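Local atomic coordinates of GCN5-related N-acetyltransferase (Sphaerobacter thermophilus, PDB entry 3TT2), a protein that probably transfers an acyl group, most likely acetyl from acetyl-CoA, to an amine acceptor. Residues E40-S44 / A45-L49; T177-P180 / G181-E184. All blocks are in the same frame, centred on the assembly; numbering follows the deposited sequence.

Interaction 1. Residues E40-S44 / A45-L49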
loop_
_atom_site.group_PDB
_atom_site.type_symbol
_atom_site.label_atom_id
_atom_site.label_comp_id
_atom_site.label_asym_id
_atom_site.label_seq_id
_atom_site.Cartn_x
_atom_site.Cartn_y
_atom_site.Cartn_z
ATOM N N GLU A 40 -6.533 0.281 16.932
ATOM C CA GLU A 40 -7.611 1.190 17.256
ATOM C C GLU A 40 -8.574 1.231 16.078
ATOM O O GLU A 40 -8.165 1.072 14.925
ATOM C CB GLU A 40 -7.068 2.593 17.531
ATOM C CG GLU A 40 -8.037 3.501 18.277
ATOM C CD GLU A 40 -7.837 3.443 19.779
ATOM O OE1 GLU A 40 -6.678 3.615 20.220
ATOM O OE2 GLU A 40 -8.827 3.220 20.515
ATOM N N PRO A 41 -9.862 1.432 16.367
ATOM C CA PRO A 41 -10.854 1.639 15.311
ATOM C C PRO A 41 -10.708 3.006 14.641
ATOM O O PRO A 41 -11.455 3.939 14.933
ATOM C CB PRO A 41 -12.181 1.543 16.065
ATOM C CG PRO A 41 -11.872 0.673 17.235
ATOM C CD PRO A 41 -10.492 1.076 17.648
ATOM N N ASP A 42 -9.730 3.109 13.748
ATOM C CA ASP A 42 -9.528 4.307 12.952
ATOM C C ASP A 42 -10.642 4.453 11.918
ATOM O O ASP A 42 -11.091 5.559 11.639
ATOM C CB ASP A 42 -8.181 4.215 12.234
ATOM C CG ASP A 42 -7.783 5.508 11.559
ATOM O OD1 ASP A 42 -8.552 6.491 11.611
ATOM O OD2 ASP A 42 -6.688 5.532 10.964
ATOM N N ALA A 43 -11.103 3.320 11.389
ATOM C CA ALA A 43 -11.915 3.275 10.171
ATOM C C ALA A 43 -13.139 4.189 10.165
ATOM O O ALA A 43 -13.876 4.272 11.148
ATOM C CB ALA A 43 -12.326 1.855 9.875
ATOM N N SER A 44 -13.337 4.879 9.044
ATOM C CA SER A 44 -14.487 5.758 8.849
ATOM C C SER A 44 -15.084 5.517 7.466
ATOM O O SER A 44 -14.390 5.068 6.555
ATOM C CB SER A 44 -14.074 7.227 8.985
ATOM O OG SER A 44 -13.215 7.624 7.929
ATOM N N ALA A 45 -16.371 5.807 7.314
ATOM C CA ALA A 45 -17.032 5.690 6.022
ATOM C C ALA A 45 -16.372 6.625 5.023
ATOM O O ALA A 45 -16.334 6.347 3.828
ATOM C CB ALA A 45 -18.500 6.013 6.146
ATOM N N GLU A 46 -15.851 7.735 5.530
ATOM C CA GLU A 46 -15.121 8.692 4.722
ATOM C C GLU A 46 -13.945 8.050 3.988
ATOM O O GLU A 46 -13.730 8.310 2.802
ATOM C CB GLU A 46 -14.609 9.797 5.617
ATOM C CG GLU A 46 -13.955 10.917 4.876
ATOM C CD GLU A 46 -13.549 12.043 5.799
ATOM O OE1 GLU A 46 -14.377 12.460 6.646
ATOM O OE2 GLU A 46 -12.394 12.502 5.684
ATOM N N GLU A 47 -13.180 7.218 4.693
ATOM C CA GLU A 47 -12.057 6.509 4.080
ATOM C C GLU A 47 -12.532 5.521 3.024
ATOM O O GLU A 47 -11.969 5.452 1.935
ATOM C CB GLU A 47 -11.221 5.771 5.130
ATOM C CG GLU A 47 -10.152 6.628 5.783
ATOM C CD GLU A 47 -9.296 5.856 6.769
ATOM O OE1 GLU A 47 -9.069 6.366 7.892
ATOM O OE2 GLU A 47 -8.844 4.745 6.417
ATOM N N VAL A 48 -13.569 4.755 3.364
ATOM C CA VAL A 48 -14.161 3.778 2.455
ATOM C C VAL A 48 -14.524 4.440 1.132
ATOM O O VAL A 48 -14.096 3.992 0.071
ATOM C CB VAL A 48 -15.397 3.100 3.096
ATOM C CG1 VAL A 48 -16.262 2.423 2.059
ATOM C CG2 VAL A 48 -14.967 2.097 4.147
ATOM N N LEU A 49 -15.280 5.529 1.213
ATOM C CA LEU A 49 -15.682 6.311 0.047
ATOM C C LEU A 49 -14.513 6.781 -0.792
ATOM O O LEU A 49 -14.639 6.930 -2.006
ATOM C CB LEU A 49 -16.432 7.548 0.503
ATOM C CG LEU A 49 -17.724 7.260 1.241
ATOM C CD1 LEU A 49 -18.072 8.475 2.075
ATOM C CD2 LEU A 49 -18.824 6.912 0.249
#
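Ser44 meets Glu47 through two of its oxygens, one from the backbone and one from the side chain, and the start of a helix shows how a short loop can hand its polar groups to the first turn. Of the hydrogen bonds, the side-chain one is the cap: Ser44 OG accepts from Glu47 N at 3.3 Å, with an N-H...O angle of 153°. A chi1 of 67° sets OG between the backbone N and the carbonyl carbon of its own residue, turned over the first helical turn, where it also lies 3.5 Å from Glu46 CB. Ser44 is thus the N-cap. Its carbonyl begins the helical bonding through two weak links, a nearly straight one from Val48 N to Ser44 O at 3.3 Å and a more bent one from Glu47 N to the same oxygen.

The capped helix, 45-51, follows helix 23-36 between strands 14-16 and 61-65, consistent with the pair of helices that separates the first two strands of the GNAT fold. Gln34 of the preceding helix accepts from Ala43 N through its OE1.

The charged contact is of another kind. Asp42 OD1 and Glu47 OE1 stand 3.8 Å apart, the side chains crossing at about a right angle with their carboxylate planes 79° apart. Like charges at this spacing would be expected to repel mildly, and solvent at the exposed Asp42 probably screens them.

Interaction 2. Residues T177-P180 / G181-E184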
loop_
_atom_site.group_PDB
_atom_site.type_symbol
_atom_site.label_atom_id
_atom_site.label_comp_id
_atom_site.label_asym_id
_atom_site.label_seq_id
_atom_site.Cartn_x
_atom_site.Cartn_y
_atom_site.Cartn_z
ATOM N N THR A 177 13.701 20.967 -4.036
ATOM C CA THR A 177 12.273 20.790 -4.128
ATOM C C THR A 177 11.947 20.605 -5.600
ATOM O O THR A 177 12.469 21.332 -6.454
ATOM C CB THR A 177 11.561 22.035 -3.570
ATOM O OG1 THR A 177 11.887 22.181 -2.180
ATOM C CG2 THR A 177 10.063 21.921 -3.753
ATOM N N PHE A 178 11.100 19.624 -5.890
ATOM C CA PHE A 178 10.670 19.350 -7.247
ATOM C C PHE A 178 10.085 20.601 -7.898
ATOM O O PHE A 178 9.196 21.240 -7.338
ATOM C CB PHE A 178 9.604 18.273 -7.208
ATOM C CG PHE A 178 8.997 17.963 -8.543
ATOM C CD1 PHE A 178 9.634 17.101 -9.429
ATOM C CD2 PHE A 178 7.777 18.503 -8.908
ATOM C CE1 PHE A 178 9.066 16.790 -10.664
ATOM C CE2 PHE A 178 7.205 18.202 -10.139
ATOM C CZ PHE A 178 7.849 17.343 -11.017
ATOM N N VAL A 179 10.568 20.942 -9.084
ATOM C CA VAL A 179 10.061 22.108 -9.795
ATOM C C VAL A 179 9.260 21.713 -11.032
ATOM O O VAL A 179 9.833 21.355 -12.048
ATOM C CB VAL A 179 11.240 22.975 -10.274
ATOM C CG1 VAL A 179 10.757 24.124 -11.162
ATOM C CG2 VAL A 179 12.038 23.470 -9.083
ATOM N N PRO A 180 7.936 21.835 -10.971
ATOM C CA PRO A 180 7.086 21.441 -12.108
ATOM C C PRO A 180 7.478 22.175 -13.377
ATOM O O PRO A 180 7.892 23.331 -13.301
ATOM C CB PRO A 180 5.697 21.888 -11.675
ATOM C CG PRO A 180 5.754 21.907 -10.143
ATOM C CD PRO A 180 7.164 22.303 -9.805
ATOM N N GLY A 181 7.371 21.505 -14.521
ATOM C CA GLY A 181 7.691 22.125 -15.795
ATOM C C GLY A 181 9.161 22.022 -16.102
ATOM O O GLY A 181 9.621 22.400 -17.176
ATOM N N LEU A 182 9.908 21.491 -15.146
ATOM C CA LEU A 182 11.341 21.320 -15.279
ATOM C C LEU A 182 11.706 19.894 -14.935
ATOM O O LEU A 182 12.202 19.130 -15.769
ATOM C CB LEU A 182 12.067 22.243 -14.309
ATOM C CG LEU A 182 12.549 23.579 -14.843
ATOM C CD1 LEU A 182 13.258 24.311 -13.744
ATOM C CD2 LEU A 182 13.483 23.354 -16.006
ATOM N N ASP A 183 11.462 19.544 -13.680
ATOM C CA ASP A 183 12.020 18.331 -13.116
ATOM C C ASP A 183 11.266 17.036 -13.409
ATOM O O ASP A 183 11.679 15.972 -12.954
ATOM C CB ASP A 183 12.248 18.529 -11.614
ATOM C CG ASP A 183 13.279 19.623 -11.323
ATOM O OD1 ASP A 183 13.996 20.042 -12.259
ATOM O OD2 ASP A 183 13.389 20.056 -10.158
ATOM N N GLU A 184 10.173 17.119 -14.165
ATOM C CA GLU A 184 9.345 15.940 -14.453
ATOM C C GLU A 184 10.113 14.710 -14.963
ATOM O O GLU A 184 10.152 13.682 -14.295
ATOM C CB GLU A 184 8.206 16.285 -15.416
ATOM C CG GLU A 184 6.931 16.754 -14.753
ATOM C CD GLU A 184 6.916 18.244 -14.467
ATOM O OE1 GLU A 184 7.821 18.968 -14.924
ATOM O OE2 GLU A 184 5.982 18.699 -13.778
#
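Val179 O is gripped by two backbone N-H groups, a worked case of a reverse turn closed at a single oxygen. Asp183 N reaches it at 2.9 Å in an almost straight bond, Leu182 N at 3.1 Å, and the two donors come from opposite faces of the carbonyl plane. With Pro180 and Gly181 at its corners, the turn from Val179 to Leu182 is a type II beta turn, and the positive phi of Gly181 suits the second corner.

A bond in the other direction runs from Val179 N to Asp183 OD2, 3.1 Å long and meeting that oxygen 48° out of the carboxylate plane. Arg176 NE forms a salt bridge with the same oxygen.

Glu184, bent at chi2 (86°), folds its carboxylate back onto the turn. Gly181 N donates to Glu184 OE1 at 2.6 Å, on that oxygen's syn lone pair, and more weakly to OE2. That second oxygen lies near the plane of the Phe178 ring at its edge, 3.6 Å from CZ, the two flat groups standing 78° apart. A leucine in place of Glu184 would probably leave Gly181 N without its carboxylate partner and the turn less firmly tied to the helix start.

The turn joins the end of strand 173-177 to the beginning of helix 184-194, with Phe178 packing edge-to-face on Trp223 of the adjoining strand 223-228 and Asp183 touching Leu225 of the same strand.

Both contacts are local and lie where a loop runs into a helix, yet they share no element and stand about 34 Å apart between centres. Interaction 1 is a surface contact, where the loop after helix 23-36 enters helix 45-51; its chemistry is a serine cap and two neighbouring carboxylates at the surface. Interaction 2 is partly buried, beside the outermost strand 173-177 and at the start of helix 184-194. There the carboxylates accept backbone N-H groups, Asp183 also pairs with Arg176, and the buried Phe178 ring packs edge-to-face on Trp223. The general lesson is that the same approach to a helix can be fixed by a serine cap at the surface or by a folded turn with carboxylates beside a strand.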